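Local atomic coordinates of Thiol:disulfide interchange protein DsbA (Neisseria meningitidis MC58, PDB entry 3HZ8), a protein that probably introduces disulfide bonds into periplasmic proteins as a thiol-disulfide oxidoreductase of the DsbA type. Residues 19-22 against 26-29. The protein carries 1 engineered substitution. Numbering follows the deposited sequence.
Sequences PQQQ and VEVL
Gln-20 and Glu-27 reach past each other in opposite directions, each side chain bonding to the other segment's backbone, and so fasten a loop to strand 26-32 of the thioredoxin fold. The pair illustrates how reciprocal side-chain-to-backbone bonds can attach an irregular loop to a strand without strand pairing. Residues 19-22 belong to the loop leading into this strand, which lies in the sheet between strands 57-63 and 157-160.

Two hydrogen bonds make the polar exchange. The amide N of Glu-27 donates to OE1 of Gln-20 over 3.1 Å; the N-H points nearly straight at the oxygen but arrives from above the carbonyl plane, 56° out of it. In return, the backbone N of Gln-21 gives a 2.9 Å bond to OE1 of Glu-27, on the syn side and only modestly out of the carboxylate plane. With CG anti to the backbone N (chi1 -177°) and the chain extended beyond it, Glu-27 carries its carboxylate across to the loop.

The apolar portions of the same two residues lie alongside one another, CG of Gln-20 resting 3.8 Å from CB of Glu-27. Their flat polar groups, amide and carboxylate, are set nearly parallel, 17° apart.

Further bonds hold both polar ends. Arg-60 of strand 57-63 forms a salt bridge with OE2 of the buried Glu-27, probably stabilising its negative charge, and also bonds to Pro-19 O. NE2 of Gln-20 donates to Lys-25 O and, weakly, to Gln-22 O within the loop itself, at 3.0 Å.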
ATOM      1  N   PRO A  19       1.251  -5.376 -13.400  1.00  8.64           N
ATOM      2  CA  PRO A  19       0.708  -6.729 -13.213  1.00  9.40           C
ATOM      3  C   PRO A  19       0.167  -6.952 -11.797  1.00  9.66           C
ATOM      4  O   PRO A  19       0.803  -6.558 -10.804  1.00  9.62           O
ATOM      5  CB  PRO A  19       1.919  -7.626 -13.465  1.00 10.26           C
ATOM      6  CG  PRO A  19       2.783  -6.820 -14.394  1.00 10.38           C
ATOM      7  CD  PRO A  19       2.635  -5.403 -13.907  1.00  9.04           C
ATOM      8  N   GLN A  20      -1.010  -7.563 -11.708  1.00 10.59           N
ATOM      9  CA  GLN A  20      -1.624  -7.874 -10.422  1.00 11.60           C
ATOM     10  C   GLN A  20      -0.939  -9.072  -9.791  1.00 11.79           C
ATOM     11  O   GLN A  20      -0.448  -9.953 -10.504  1.00 12.72           O
ATOM     12  CB  GLN A  20      -3.098  -8.216 -10.603  1.00 12.05           C
ATOM     13  CG  GLN A  20      -3.973  -7.054 -11.033  1.00 13.34           C
ATOM     14  CD  GLN A  20      -5.448  -7.316 -10.749  1.00 15.04           C
ATOM     15  OE1 GLN A  20      -6.261  -6.399 -10.748  1.00 13.37           O
ATOM     16  NE2 GLN A  20      -5.792  -8.578 -10.483  1.00 16.18           N
ATOM     17  N   GLN A  21      -0.906  -9.109  -8.464  1.00 11.48           N
ATOM     18  CA  GLN A  21      -0.368 -10.283  -7.769  1.00 12.34           C
ATOM     19  C   GLN A  21      -1.222 -11.527  -7.981  1.00 13.31           C
ATOM     20  O   GLN A  21      -0.678 -12.620  -8.147  1.00 13.21           O
ATOM     21  CB  GLN A  21      -0.218 -10.007  -6.287  1.00 11.42           C
ATOM     22  CG  GLN A  21       0.795  -8.939  -5.953  1.00 11.10           C
ATOM     23  CD  GLN A  21       0.831  -8.632  -4.478  1.00 10.38           C
ATOM     24  OE1 GLN A  21      -0.162  -8.836  -3.769  1.00 11.85           O
ATOM     25  NE2 GLN A  21       1.984  -8.157  -3.996  1.00 10.92           N
ATOM     26  N   GLN A  22      -2.552 -11.361  -7.953  1.00 14.23           N
ATOM     27  CA  GLN A  22      -3.496 -12.473  -8.129  1.00 15.79           C
ATOM     28  C   GLN A  22      -4.362 -12.296  -9.377  1.00 17.23           C
ATOM     29  O   GLN A  22      -5.122 -11.338  -9.477  1.00 17.67           O
ATOM     30  CB  GLN A  22      -4.377 -12.630  -6.884  1.00 15.14           C
ATOM     31  CG  GLN A  22      -3.588 -12.839  -5.594  1.00 15.19           C
ATOM     32  CD  GLN A  22      -4.471 -12.982  -4.387  1.00 16.13           C
ATOM     33  OE1 GLN A  22      -5.437 -13.747  -4.396  1.00 19.18           O
ATOM     34  NE2 GLN A  22      -4.147 -12.250  -3.328  1.00 14.53           N
ATOM     35  N   VAL A  26      -9.745  -8.680  -8.349  1.00 14.15           N
ATOM     36  CA  VAL A  26      -9.675  -7.230  -8.536  1.00 13.15           C
ATOM     37  C   VAL A  26      -8.739  -6.654  -7.479  1.00 11.06           C
ATOM     38  O   VAL A  26      -9.070  -6.598  -6.292  1.00 11.52           O
ATOM     39  CB  VAL A  26     -11.058  -6.553  -8.417  1.00 13.88           C
ATOM     40  CG1 VAL A  26     -10.936  -5.054  -8.617  1.00 15.06           C
ATOM     41  CG2 VAL A  26     -12.048  -7.142  -9.424  1.00 15.00           C
ATOM     42  N   GLU A  27      -7.561  -6.232  -7.922  1.00  9.69           N
ATOM     43  CA  GLU A  27      -6.552  -5.683  -7.022  1.00  8.69           C
ATOM     44  C   GLU A  27      -6.778  -4.189  -6.786  1.00  8.13           C
ATOM     45  O   GLU A  27      -7.056  -3.452  -7.726  1.00  8.69           O
ATOM     46  CB  GLU A  27      -5.162  -5.874  -7.626  1.00  9.28           C
ATOM     47  CG  GLU A  27      -4.033  -5.399  -6.744  1.00  8.56           C
ATOM     48  CD  GLU A  27      -2.682  -5.727  -7.327  1.00  8.92           C
ATOM     49  OE1 GLU A  27      -2.265  -6.893  -7.216  1.00  9.83           O
ATOM     50  OE2 GLU A  27      -2.039  -4.827  -7.889  1.00 10.22           O
ATOM     51  N   VAL A  28      -6.653  -3.769  -5.528  1.00  7.44           N
ATOM     52  CA  VAL A  28      -6.583  -2.349  -5.161  1.00  7.07           C
ATOM     53  C   VAL A  28      -5.173  -2.167  -4.618  1.00  7.30           C
ATOM     54  O   VAL A  28      -4.826  -2.758  -3.587  1.00  7.69           O
ATOM     55  CB  VAL A  28      -7.637  -1.963  -4.089  1.00  7.25           C
ATOM     56  CG1 VAL A  28      -7.522  -0.479  -3.734  1.00  7.68           C
ATOM     57  CG2 VAL A  28      -9.052  -2.286  -4.595  1.00  7.92           C
ATOM     58  N   LEU A  29      -4.357  -1.385  -5.337  1.00  6.66           N
ATOM     59  CA  LEU A  29      -2.941  -1.226  -5.001  1.00  6.86           C
ATOM     60  C   LEU A  29      -2.680   0.186  -4.470  1.00  6.49           C
ATOM     61  O   LEU A  29      -2.982   1.155  -5.159  1.00  6.90           O
ATOM     62  CB  LEU A  29      -2.080  -1.516  -6.242  1.00  6.86           C
ATOM     63  CG  LEU A  29      -0.638  -1.023  -6.307  1.00  9.50           C
ATOM     64  CD1 LEU A  29       0.179  -1.497  -5.125  1.00  9.22           C
ATOM     65  CD2 LEU A  29      -0.009  -1.468  -7.627  1.00  8.30           C
TER